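Side-chain contacts in AT-less polyketide synthase (Streptomyces platensis subsp. rosaceus, PDB 4TKT), which probably catalyses decarboxylative condensation of an acyl chain with a malonyl-type extender, as a ketosynthase domain of the isomigrastatin polyketide synthase: residues A[13-18]-A[99-104]; A[107-112]-A[255-260]. All blocks are in the same frame, centred on the assembly; numbering follows the deposited sequence.

Contact 1 (A[13-18]-A[99-104])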
# COMPACT_ATOMS: atom_id res chain seq x y z
N GLY A 13 4.77 -5.52 6.59
CA GLY A 13 3.87 -4.40 6.81
C GLY A 13 3.34 -3.86 5.50
O GLY A 13 4.00 -3.95 4.47
N MSE A 14 2.13 -3.31 5.53
CA MSE A 14 1.53 -2.79 4.31
C MSE A 14 0.56 -1.65 4.58
O MSE A 14 -0.16 -1.66 5.57
CB MSE A 14 0.82 -3.91 3.55
CG MSE A 14 0.45 -3.54 2.13
SE MSE A 14 -0.21 -5.05 1.09
CE MSE A 14 0.14 -4.32 -0.69
N ALA A 15 0.54 -0.68 3.67
CA ALA A 15 -0.44 0.39 3.71
C ALA A 15 -0.98 0.63 2.32
O ALA A 15 -0.27 0.45 1.33
CB ALA A 15 0.17 1.65 4.28
N GLY A 16 -2.24 1.04 2.24
CA GLY A 16 -2.89 1.26 0.96
C GLY A 16 -4.00 2.28 1.03
O GLY A 16 -4.79 2.29 1.96
N ARG A 17 -4.04 3.15 0.02
CA ARG A 17 -5.08 4.16 -0.08
C ARG A 17 -5.60 4.18 -1.52
O ARG A 17 -4.96 4.71 -2.42
CB ARG A 17 -4.55 5.53 0.32
CG ARG A 17 -5.59 6.63 0.35
CD ARG A 17 -4.98 7.93 0.87
NE ARG A 17 -5.89 9.06 0.74
CZ ARG A 17 -5.59 10.30 1.12
NH1 ARG A 17 -4.41 10.56 1.66
NH2 ARG A 17 -6.48 11.27 0.97
N TYR A 18 -6.78 3.60 -1.70
CA TYR A 18 -7.30 3.31 -3.03
C TYR A 18 -8.71 3.90 -3.20
O TYR A 18 -9.33 4.27 -2.20
CB TYR A 18 -7.28 1.79 -3.25
CG TYR A 18 -5.88 1.23 -3.13
CD1 TYR A 18 -4.82 1.84 -3.77
CD2 TYR A 18 -5.61 0.12 -2.33
CE1 TYR A 18 -3.53 1.36 -3.66
CE2 TYR A 18 -4.32 -0.37 -2.21
CZ TYR A 18 -3.28 0.26 -2.88
OH TYR A 18 -1.99 -0.21 -2.77
N LEU A 99 4.58 10.05 1.66
CA LEU A 99 5.11 10.26 3.00
C LEU A 99 4.19 9.64 4.05
O LEU A 99 4.63 8.89 4.91
CB LEU A 99 5.31 11.75 3.29
CG LEU A 99 6.70 12.33 3.04
CD1 LEU A 99 6.70 13.83 3.26
CD2 LEU A 99 7.72 11.66 3.95
N GLN A 100 2.90 9.96 3.95
CA GLN A 100 1.91 9.46 4.90
C GLN A 100 1.74 7.95 4.76
O GLN A 100 1.56 7.24 5.75
CB GLN A 100 0.58 10.18 4.70
CG GLN A 100 0.64 11.66 5.05
CD GLN A 100 -0.70 12.36 4.94
OE1 GLN A 100 -1.62 11.87 4.29
NE2 GLN A 100 -0.82 13.51 5.59
N CYS A 101 1.81 7.47 3.52
CA CYS A 101 1.77 6.04 3.25
C CYS A 101 2.96 5.31 3.88
O CYS A 101 2.80 4.23 4.44
CB CYS A 101 1.76 5.80 1.74
SG CYS A 101 1.73 4.07 1.26
N ALA A 102 4.14 5.91 3.77
CA ALA A 102 5.35 5.33 4.34
C ALA A 102 5.23 5.15 5.85
O ALA A 102 5.58 4.10 6.38
CB ALA A 102 6.55 6.19 4.01
N HIS A 103 4.74 6.18 6.53
CA HIS A 103 4.60 6.12 7.97
C HIS A 103 3.59 5.06 8.39
O HIS A 103 3.86 4.26 9.28
CB HIS A 103 4.18 7.48 8.54
CG HIS A 103 4.09 7.50 10.03
ND1 HIS A 103 5.20 7.47 10.84
CD2 HIS A 103 3.02 7.53 10.86
CE1 HIS A 103 4.82 7.49 12.11
NE2 HIS A 103 3.50 7.52 12.14
N THR A 104 2.43 5.06 7.73
CA THR A 104 1.39 4.09 8.03
C THR A 104 1.89 2.66 7.85
O THR A 104 1.46 1.75 8.57
CB THR A 104 0.14 4.30 7.16
OG1 THR A 104 0.52 4.36 5.79
CG2 THR A 104 -0.55 5.60 7.53
O HOH W 1 -4.06 13.03 2.82
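Where helix 93-109 packs on the central sheet of the thiolase-type ketosynthase fold, Ala15 of strand 9-17 meets Cys101 and Thr104 on neighbouring turns of the helix. The two segments run roughly antiparallel, their axes at 145°, and the CA atoms of Ala15 and Thr104 are only 6.0 Å apart. Alanine suits such a place because its single methyl lets strand and helix come close. Ala15 CB lies 3.1 Å from Thr104 OG1, a tight contact, and also reaches Cys101 O. The Thr104 hydroxyl stands between its backbone N and carbonyl carbon (chi1 52°), a torsion that turns it back along the helix to donate to Cys101 O at 2.7 Å from OG1. The donor comes from above the carbonyl plane, and the same oxygen is also bonded by Thr105 OG1, so two hydroxyls of the helix itself grip this carbonyl oxygen. An alanine in place of Thr104 would probably leave Cys101 O without one of its two hydroxyl partners and open a gap beside the Ala15 methyl where OG1 sat. Beside this, Cys101 SG comes to 4.2 Å from Ala15 CB; a compact, weakly polar thiol packs against Ala15 and also touches Val253 and Ala255 of the adjacent strand. Further along, the extended Arg17 chain brings its guanidinium edge to Gln100, the guanidinium and amide planes turned only 18° from parallel. They do not bond directly: a water in the guanidinium plane accepts from Arg17 NH1 at 2.8 Å and donates to Gln100 OE1 at 3.1 Å. Arg17 NH2 makes weak bonds to Asp71 O and Gly72 O. The chemistry thus changes along the strand: small groups allow close approach at Ala15, whereas at Arg17 the charge is met through one water and, weakly, by backbone carbonyls, with no acidic partner in the two segments.

Contact 2 (A[107-112]-A[255-260])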
# COMPACT_ATOMS: atom_id res chain seq x y z
N GLU A 107 3.91 1.68 10.86
CA GLU A 107 3.03 1.45 12.00
C GLU A 107 2.30 0.12 11.87
O GLU A 107 2.06 -0.56 12.86
CB GLU A 107 2.03 2.60 12.14
CG GLU A 107 2.66 3.89 12.63
CD GLU A 107 1.65 4.98 12.91
OE1 GLU A 107 0.73 5.16 12.09
OE2 GLU A 107 1.76 5.65 13.96
N ASP A 108 1.95 -0.25 10.64
CA ASP A 108 1.32 -1.54 10.39
C ASP A 108 2.31 -2.66 10.67
O ASP A 108 1.93 -3.73 11.15
CB ASP A 108 0.81 -1.64 8.95
CG ASP A 108 -0.03 -2.89 8.71
OD1 ASP A 108 -0.99 -3.11 9.48
OD2 ASP A 108 0.27 -3.64 7.77
N ALA A 109 3.58 -2.41 10.38
CA ALA A 109 4.63 -3.39 10.62
C ALA A 109 4.98 -3.49 12.10
O ALA A 109 5.58 -4.47 12.54
CB ALA A 109 5.87 -3.04 9.81
N GLY A 110 4.59 -2.48 12.87
CA GLY A 110 4.89 -2.45 14.29
C GLY A 110 6.32 -2.00 14.54
O GLY A 110 7.00 -2.51 15.42
N TYR A 111 6.77 -1.03 13.74
CA TYR A 111 8.11 -0.49 13.89
C TYR A 111 8.11 1.02 13.99
O TYR A 111 7.45 1.71 13.22
CB TYR A 111 8.99 -0.91 12.71
CG TYR A 111 9.61 -2.28 12.86
CD1 TYR A 111 10.77 -2.46 13.60
CD2 TYR A 111 9.04 -3.39 12.25
CE1 TYR A 111 11.34 -3.71 13.73
CE2 TYR A 111 9.60 -4.64 12.37
CZ TYR A 111 10.75 -4.80 13.12
OH TYR A 111 11.32 -6.04 13.25
N SER A 112 8.86 1.54 14.95
CA SER A 112 9.19 2.95 14.96
C SER A 112 10.39 3.15 14.04
O SER A 112 11.04 2.17 13.65
CB SER A 112 9.51 3.45 16.37
OG SER A 112 10.66 2.80 16.89
N ALA A 255 2.25 0.88 -0.32
CA ALA A 255 3.63 0.48 -0.04
C ALA A 255 3.69 -0.79 0.80
O ALA A 255 2.75 -1.13 1.52
CB ALA A 255 4.37 1.60 0.67
N VAL A 256 4.81 -1.50 0.69
CA VAL A 256 5.08 -2.65 1.54
C VAL A 256 6.47 -2.52 2.16
O VAL A 256 7.38 -1.94 1.56
CB VAL A 256 5.01 -3.98 0.75
CG1 VAL A 256 3.57 -4.36 0.49
CG2 VAL A 256 5.79 -3.87 -0.55
N LEU A 257 6.61 -3.04 3.37
CA LEU A 257 7.92 -3.13 4.01
C LEU A 257 8.48 -4.52 3.76
O LEU A 257 7.88 -5.51 4.18
CB LEU A 257 7.83 -2.82 5.50
CG LEU A 257 9.16 -2.54 6.22
CD1 LEU A 257 9.88 -1.38 5.55
CD2 LEU A 257 8.93 -2.25 7.69
N LEU A 258 9.61 -4.59 3.08
CA LEU A 258 10.18 -5.87 2.67
C LEU A 258 11.41 -6.25 3.49
O LEU A 258 12.17 -5.38 3.93
CB LEU A 258 10.54 -5.85 1.19
CG LEU A 258 9.37 -5.57 0.25
CD1 LEU A 258 9.81 -5.67 -1.20
CD2 LEU A 258 8.22 -6.52 0.53
N ARG A 259 11.61 -7.55 3.67
CA ARG A 259 12.65 -8.06 4.55
C ARG A 259 12.92 -9.54 4.27
O ARG A 259 11.99 -10.29 4.00
CB ARG A 259 12.23 -7.85 6.00
CG ARG A 259 13.30 -8.18 7.01
CD ARG A 259 12.91 -7.70 8.39
NE ARG A 259 14.06 -7.74 9.28
CZ ARG A 259 13.99 -7.52 10.59
NH1 ARG A 259 12.83 -7.24 11.15
NH2 ARG A 259 15.09 -7.57 11.33
N PRO A 260 14.20 -9.96 4.33
CA PRO A 260 14.52 -11.38 4.21
C PRO A 260 13.76 -12.21 5.24
O PRO A 260 13.77 -11.86 6.42
CB PRO A 260 16.03 -11.43 4.47
CG PRO A 260 16.51 -10.09 4.05
CD PRO A 260 15.41 -9.12 4.39
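Tyr111 and Arg259 are brought together by contrasting torsions: CG of Tyr111 is anti to its carbonyl carbon (chi1 -84°), while Arg259 stretches out fully from a CG anti to the backbone N. The two side chains cross at about a right angle, with ring and guanidinium planes 68° apart, and Arg259 NH1 donates to Tyr111 OH at 2.9 Å. This bond is bent and weak, although OH lies in the guanidinium plane. Two aspartates are the stronger partners: Asp269 takes Arg259 NH1 in a salt bridge through OD2 and hydrogen-bonds Tyr111 OH through OD1, and Asp267 pairs with Arg259 NH2. Arginine suits this buried site because its planar N-H groups can serve two carboxylates and a phenol together, and those carboxylates would be expected to balance its charge. Nearer the helix the contact is purely apolar, Ala109 CB resting 3.8 Å from Leu257 CD2; the short methyl leaves width for the branched leucine. Gly110 has positive phi, a conformation easiest without a CB, and as the C-prime residue of a Schellman motif it ends helix 93-109 and turns the chain into Tyr111. Beyond this turn, helix 113-121 covers the same residues, with Leu116 against Tyr111 and Leu257 and Ala119 against Tyr111 and Arg259, while strand 252-260 runs between strands 9-17 and 208-214.

In the fold
Both contacts join helix 93-109, in contact 2 its last turn and the loop that follows, to neighbouring strands of one sheet, contact 1 on strand 9-17 and contact 2 on strand 252-260. Their centres lie 10 Å apart, and they join directly: Gly13 O probably accepts from Leu257 N between the strands, and Asp108 OD2 hydrogen-bonds Met14 N, so the helix end reaches back to the first strand. Both are buried, contact 1 nearer the centre of the chain. All four touching residues of contact 2 are buried, yet its charged group is met by acidic side chains, whereas contact 1 includes partly exposed residues and joins its polar ends through water.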